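Local coordinates for conserved hypothetical protein (Staphylococcus aureus subsp. aureus, PDB 2AP3) that is of unknown function but belongs to a family of putative cell-wall binding lipoproteins and folds as an elongated bundle of helices, at residues Lys90-Asp95 / Glu124-His129; Gln94-Ala99 / Gln117-Leu122. All coordinates share one frame; numbering follows the deposited sequence.

Contact 1 of 2, residues Lys90-Asp95 / Glu124-His129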
loop_
_atom_site.group_PDB
_atom_site.type_symbol
_atom_site.label_atom_id
_atom_site.label_comp_id
_atom_site.label_asym_id
_atom_site.label_seq_id
_atom_site.Cartn_x
_atom_site.Cartn_y
_atom_site.Cartn_z
ATOM N N LYS A 90 -5.224 7.553 2.858
ATOM C CA LYS A 90 -6.162 8.298 3.708
ATOM C C LYS A 90 -6.968 9.282 2.857
ATOM O O LYS A 90 -8.203 9.360 2.996
ATOM C CB LYS A 90 -5.451 8.998 4.871
ATOM C CG LYS A 90 -6.388 9.763 5.805
ATOM C CD LYS A 90 -5.711 10.070 7.138
ATOM C CE LYS A 90 -6.345 11.261 7.857
ATOM N NZ LYS A 90 -7.713 10.990 8.399
ATOM N N LYS A 91 -6.284 9.989 1.960
ATOM C CA LYS A 91 -6.923 10.999 1.099
ATOM C C LYS A 91 -7.913 10.323 0.151
ATOM O O LYS A 91 -9.043 10.784 -0.021
ATOM C CB LYS A 91 -5.853 11.771 0.316
ATOM C CG LYS A 91 -6.373 12.772 -0.724
ATOM C CD LYS A 91 -5.196 13.400 -1.477
ATOM C CE LYS A 91 -5.581 13.956 -2.837
ATOM N NZ LYS A 91 -6.347 15.218 -2.739
ATOM N N SER A 92 -7.482 9.204 -0.430
ATOM C CA SER A 92 -8.287 8.421 -1.353
ATOM C C SER A 92 -9.583 7.934 -0.685
ATOM O O SER A 92 -10.682 8.063 -1.260
ATOM C CB SER A 92 -7.436 7.250 -1.872
ATOM O OG SER A 92 -8.183 6.369 -2.684
ATOM N N GLU A 93 -9.466 7.396 0.528
ATOM C CA GLU A 93 -10.634 6.896 1.248
ATOM C C GLU A 93 -11.603 8.028 1.582
ATOM O O GLU A 93 -12.820 7.848 1.489
ATOM C CB GLU A 93 -10.248 6.131 2.517
ATOM C CG GLU A 93 -11.413 5.314 3.083
ATOM C CD GLU A 93 -11.206 4.865 4.510
ATOM O OE1 GLU A 93 -12.179 4.900 5.293
ATOM O OE2 GLU A 93 -10.079 4.474 4.861
ATOM N N GLN A 94 -11.062 9.185 1.962
ATOM C CA GLN A 94 -11.892 10.368 2.250
ATOM C C GLN A 94 -12.700 10.803 1.032
ATOM O O GLN A 94 -13.865 11.190 1.166
ATOM C CB GLN A 94 -11.039 11.532 2.773
ATOM C CG GLN A 94 -10.665 11.401 4.248
ATOM C CD GLN A 94 -9.893 12.598 4.790
ATOM O OE1 GLN A 94 -8.800 12.447 5.337
ATOM N NE2 GLN A 94 -10.468 13.796 4.649
ATOM N N ASP A 95 -12.076 10.742 -0.144
ATOM C CA ASP A 95 -12.733 11.099 -1.397
ATOM C C ASP A 95 -13.710 10.015 -1.842
ATOM O O ASP A 95 -14.718 10.310 -2.496
ATOM C CB ASP A 95 -11.702 11.343 -2.502
ATOM C CG ASP A 95 -10.904 12.624 -2.298
ATOM O OD1 ASP A 95 -11.259 13.436 -1.419
ATOM O OD2 ASP A 95 -9.914 12.819 -3.031
ATOM N N GLU A 124 -13.106 -2.887 1.211
ATOM C CA GLU A 124 -12.167 -3.933 1.620
ATOM C C GLU A 124 -10.725 -3.529 1.250
ATOM O O GLU A 124 -9.772 -3.850 1.990
ATOM C CB GLU A 124 -12.536 -5.283 0.994
ATOM C CG GLU A 124 -11.809 -6.467 1.624
ATOM C CD GLU A 124 -11.697 -6.347 3.146
ATOM O OE1 GLU A 124 -12.735 -6.399 3.837
ATOM O OE2 GLU A 124 -10.569 -6.182 3.653
ATOM N N LYS A 125 -10.574 -2.822 0.123
ATOM C CA LYS A 125 -9.255 -2.336 -0.318
ATOM C C LYS A 125 -8.637 -1.456 0.761
ATOM O O LYS A 125 -7.486 -1.659 1.166
ATOM C CB LYS A 125 -9.352 -1.541 -1.634
ATOM C CG LYS A 125 -8.028 -0.840 -2.047
ATOM C CD LYS A 125 -8.221 0.172 -3.197
ATOM C CE LYS A 125 -6.993 1.085 -3.392
ATOM N NZ LYS A 125 -7.122 2.000 -4.580
ATOM N N TYR A 126 -9.397 -0.467 1.218
ATOM C CA TYR A 126 -8.892 0.459 2.224
ATOM C C TYR A 126 -8.567 -0.227 3.539
ATOM O O TYR A 126 -7.577 0.109 4.188
ATOM C CB TYR A 126 -9.845 1.636 2.404
ATOM C CG TYR A 126 -10.009 2.432 1.129
ATOM C CD1 TYR A 126 -8.900 2.943 0.449
ATOM C CD2 TYR A 126 -11.282 2.699 0.610
ATOM C CE1 TYR A 126 -9.054 3.679 -0.727
ATOM C CE2 TYR A 126 -11.441 3.446 -0.556
ATOM C CZ TYR A 126 -10.325 3.923 -1.217
ATOM O OH TYR A 126 -10.476 4.657 -2.370
ATOM N N LYS A 127 -9.380 -1.209 3.929
ATOM C CA LYS A 127 -9.103 -1.959 5.147
ATOM C C LYS A 127 -7.827 -2.797 5.007
ATOM O O LYS A 127 -6.982 -2.834 5.914
ATOM C CB LYS A 127 -10.298 -2.838 5.520
ATOM C CG LYS A 127 -10.126 -3.546 6.856
ATOM C CD LYS A 127 -11.284 -4.460 7.205
ATOM C CE LYS A 127 -10.903 -5.360 8.367
ATOM N NZ LYS A 127 -11.996 -6.314 8.713
ATOM N N LEU A 128 -7.680 -3.467 3.874
ATOM C CA LEU A 128 -6.507 -4.298 3.679
ATOM C C LEU A 128 -5.252 -3.444 3.546
ATOM O O LEU A 128 -4.165 -3.879 3.934
ATOM C CB LEU A 128 -6.675 -5.240 2.489
ATOM C CG LEU A 128 -7.434 -6.548 2.755
ATOM C CD1 LEU A 128 -7.645 -7.278 1.427
ATOM C CD2 LEU A 128 -6.665 -7.431 3.744
ATOM N N HIS A 129 -5.387 -2.225 3.029
ATOM C CA HIS A 129 -4.197 -1.374 3.013
ATOM C C HIS A 129 -3.711 -1.034 4.424
ATOM O O HIS A 129 -2.497 -1.007 4.679
ATOM C CB HIS A 129 -4.383 -0.079 2.227
ATOM C CG HIS A 129 -3.084 0.633 2.027
ATOM N ND1 HIS A 129 -2.586 1.533 2.944
ATOM C CD2 HIS A 129 -2.121 0.471 1.092
ATOM C CE1 HIS A 129 -1.389 1.940 2.552
ATOM N NE2 HIS A 129 -1.095 1.330 1.417
#
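Ser92 OG is the shared polar point of this contact between two antiparallel helices of the elongated bundle: it lies 2.9 Å from Tyr126 OH and is hydrogen-bonded to Glu32 OE2. The serine hydroxyl reaches the tyrosine at the ring edge, near the ring plane, and stands 3.4 Å from Tyr126 CE1, so it meets the rim of the phenol as well as its oxygen. Its first torsion sets OG anti to the backbone N, and the CB from which it springs points at helix 109-150.

The next residue, Glu93, meets the same ring in a different way. Its CB stands 3.9 Å from the centroid of the Tyr126 ring and only 9° off the ring normal, a CH-pi contact over the face. CG continues across that face to 3.6 Å from Tyr126 CD2, and the extended chain then carries Glu93 OE2 to 3.8 Å from Tyr126 CB. The two side chains thus run past each other in opposite directions, with the carboxylate and ring planes 24° apart. Tyr126 has CG beside its own backbone N (chi1 -61°), a torsion that turns the ring toward 90-95.

Glu32 also forms a salt bridge with Lys125 NZ, so one carboxylate has partners on both helices. Ile28 of helix 10-30 touches both Ser92 and Tyr126, which places the contact in the bundle interior, while Ile89 packs on Tyr126 from within helix 61-96.

The chemistry is therefore divided along the tyrosine: aliphatic carbon lies over the ring, and polar atoms gather at the hydroxyl end. The buried serine hydroxyl has its hydrogen-bond partner in Glu32, whose carboxylate could polarise it.

Contact 2 of 2, residues Gln94-Ala99 / Gln117-Leu122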
loop_
_atom_site.group_PDB
_atom_site.type_symbol
_atom_site.label_atom_id
_atom_site.label_comp_id
_atom_site.label_asym_id
_atom_site.label_seq_id
_atom_site.Cartn_x
_atom_site.Cartn_y
_atom_site.Cartn_z
ATOM N N GLN A 94 -11.062 9.185 1.962
ATOM C CA GLN A 94 -11.892 10.368 2.250
ATOM C C GLN A 94 -12.700 10.803 1.032
ATOM O O GLN A 94 -13.865 11.190 1.166
ATOM C CB GLN A 94 -11.039 11.532 2.773
ATOM C CG GLN A 94 -10.665 11.401 4.248
ATOM C CD GLN A 94 -9.893 12.598 4.790
ATOM O OE1 GLN A 94 -8.800 12.447 5.337
ATOM N NE2 GLN A 94 -10.468 13.796 4.649
ATOM N N ASP A 95 -12.076 10.742 -0.144
ATOM C CA ASP A 95 -12.733 11.099 -1.397
ATOM C C ASP A 95 -13.710 10.015 -1.842
ATOM O O ASP A 95 -14.718 10.310 -2.496
ATOM C CB ASP A 95 -11.702 11.343 -2.502
ATOM C CG ASP A 95 -10.904 12.624 -2.298
ATOM O OD1 ASP A 95 -11.259 13.436 -1.419
ATOM O OD2 ASP A 95 -9.914 12.819 -3.031
ATOM N N PHE A 96 -13.398 8.769 -1.491
ATOM C CA PHE A 96 -14.214 7.612 -1.857
ATOM C C PHE A 96 -15.622 7.703 -1.291
ATOM O O PHE A 96 -16.596 7.561 -2.033
ATOM C CB PHE A 96 -13.552 6.301 -1.401
ATOM C CG PHE A 96 -14.519 5.149 -1.248
ATOM C CD1 PHE A 96 -14.901 4.709 0.019
ATOM C CD2 PHE A 96 -15.057 4.517 -2.368
ATOM C CE1 PHE A 96 -15.799 3.653 0.168
ATOM C CE2 PHE A 96 -15.957 3.460 -2.229
ATOM C CZ PHE A 96 -16.329 3.031 -0.962
ATOM N N LYS A 97 -15.720 7.937 0.017
ATOM C CA LYS A 97 -17.004 7.932 0.724
ATOM C C LYS A 97 -18.013 8.933 0.150
ATOM O O LYS A 97 -19.221 8.812 0.379
ATOM C CB LYS A 97 -16.797 8.184 2.222
ATOM C CG LYS A 97 -16.012 7.096 2.922
ATOM C CD LYS A 97 -15.991 7.297 4.422
ATOM C CE LYS A 97 -15.403 6.085 5.116
ATOM N NZ LYS A 97 -15.390 6.243 6.599
ATOM N N LYS A 98 -17.504 9.905 -0.608
ATOM C CA LYS A 98 -18.330 10.936 -1.232
ATOM C C LYS A 98 -18.958 10.445 -2.540
ATOM O O LYS A 98 -19.947 11.022 -3.020
ATOM C CB LYS A 98 -17.509 12.210 -1.474
ATOM C CG LYS A 98 -16.706 12.685 -0.257
ATOM C CD LYS A 98 -15.905 13.947 -0.554
ATOM C CE LYS A 98 -16.593 15.201 -0.024
ATOM N NZ LYS A 98 -17.716 15.671 -0.887
ATOM N N ALA A 99 -18.390 9.373 -3.098
ATOM C CA ALA A 99 -18.878 8.789 -4.346
ATOM C C ALA A 99 -19.961 7.728 -4.119
ATOM O O ALA A 99 -20.430 7.519 -2.997
ATOM C CB ALA A 99 -17.715 8.204 -5.148
ATOM N N GLN A 117 -21.661 -3.781 -4.638
ATOM C CA GLN A 117 -20.607 -4.788 -4.518
ATOM C C GLN A 117 -19.232 -4.195 -4.843
ATOM O O GLN A 117 -18.257 -4.485 -4.149
ATOM C CB GLN A 117 -20.923 -6.023 -5.387
ATOM C CG GLN A 117 -19.799 -7.058 -5.514
ATOM C CD GLN A 117 -19.406 -7.703 -4.198
ATOM O OE1 GLN A 117 -20.146 -7.643 -3.209
ATOM N NE2 GLN A 117 -18.238 -8.350 -4.184
ATOM N N LEU A 118 -19.155 -3.371 -5.885
ATOM C CA LEU A 118 -17.912 -2.654 -6.182
ATOM C C LEU A 118 -17.503 -1.764 -5.007
ATOM O O LEU A 118 -16.320 -1.747 -4.625
ATOM C CB LEU A 118 -18.028 -1.842 -7.474
ATOM C CG LEU A 118 -16.838 -0.949 -7.868
ATOM C CD1 LEU A 118 -15.501 -1.729 -7.974
ATOM C CD2 LEU A 118 -17.161 -0.257 -9.167
ATOM N N ASP A 119 -18.471 -1.043 -4.434
ATOM C CA ASP A 119 -18.238 -0.213 -3.237
ATOM C C ASP A 119 -17.734 -1.008 -2.051
ATOM O O ASP A 119 -16.902 -0.538 -1.277
ATOM C CB ASP A 119 -19.515 0.507 -2.801
ATOM C CG ASP A 119 -19.708 1.825 -3.487
ATOM O OD1 ASP A 119 -18.745 2.350 -4.096
ATOM O OD2 ASP A 119 -20.856 2.340 -3.421
ATOM N N ASP A 120 -18.259 -2.213 -1.890
ATOM C CA ASP A 120 -17.842 -3.055 -0.786
ATOM C C ASP A 120 -16.420 -3.556 -0.956
ATOM O O ASP A 120 -15.707 -3.700 0.023
ATOM C CB ASP A 120 -18.805 -4.228 -0.604
ATOM C CG ASP A 120 -20.167 -3.788 -0.113
ATOM O OD1 ASP A 120 -20.280 -2.708 0.508
ATOM O OD2 ASP A 120 -21.135 -4.538 -0.336
ATOM N N VAL A 121 -16.031 -3.830 -2.199
ATOM C CA VAL A 121 -14.680 -4.282 -2.500
ATOM C C VAL A 121 -13.699 -3.129 -2.346
ATOM O O VAL A 121 -12.593 -3.334 -1.853
ATOM C CB VAL A 121 -14.589 -4.974 -3.893
ATOM C CG1 VAL A 121 -13.156 -5.418 -4.225
ATOM C CG2 VAL A 121 -15.505 -6.192 -3.897
ATOM N N LEU A 122 -14.122 -1.921 -2.725
ATOM C CA LEU A 122 -13.296 -0.738 -2.490
ATOM C C LEU A 122 -13.122 -0.488 -0.989
ATOM O O LEU A 122 -12.013 -0.174 -0.536
ATOM C CB LEU A 122 -13.864 0.491 -3.219
ATOM C CG LEU A 122 -13.646 0.494 -4.734
ATOM C CD1 LEU A 122 -14.656 1.406 -5.443
ATOM C CD2 LEU A 122 -12.230 0.920 -5.108
#
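Phe96 is the residue of 94-99 that reaches helix 109-150, meeting both Asp119 and Leu122 where two antiparallel helices of the bundle pack together. Its CB points toward that helix, and a first torsion of 158° places CG anti to the backbone N, which carries the ring toward helix 109-150. The leading atoms are CE2 and CZ. Phe96 CE2 comes within 3.5 Å of Asp119 OD1, whereas Phe96 CZ lies 3.6 Å from the carbonyl oxygen Asp119 O. The carboxylate stands almost perpendicular to the ring, their planes 84° apart, and its approach is oblique. One helical turn further on, Leu122 adds an apolar contact, with its CB 3.8 Å from Phe96 CE2 and its CD1 4.0 Å from the same carbon.

Residues Phe96 to Ala99 form a type I beta turn, closed by the 2.8 Å hydrogen bond from Ala99 N to Phe96 O. Ala99 then directs its methyl group toward 117-122 but stays at a distance, touching Gln24 of helix 10-30 instead.

Tyr21 OH on that same helix is hydrogen-bonded to Asp119 OD1, and the tyrosine side chain also packs against Leu122. Phe96 thus packs against apolar Leu122 and the oxygens of Asp119, a mixed environment in which the hydrogen bond with Tyr21 satisfies the oxygen nearest the ring.

Overall arrangement
Both contacts join helix 61-96 to the antiparallel helix 109-150, and both bury most of the residues that touch. Their centres are 8 Å apart, and Gln94 and Asp95 belong to each. Contact 1 lies about 10 Å from the centre of the chain, contact 2 about 17 Å, nearer the helix end and the unmodelled residues 100-104. They meet where Tyr126 CE2 lies 3.6 Å from Phe96 CG, with ring planes at about 55°, so the aromatic packing is continuous. Each has an aromatic ring reaching over, but from opposite helices: contact 1 combines a CH-pi contact on the ring face with a serine hydroxyl at the ring edge, contact 2 oblique apolar packing beside a carboxylate.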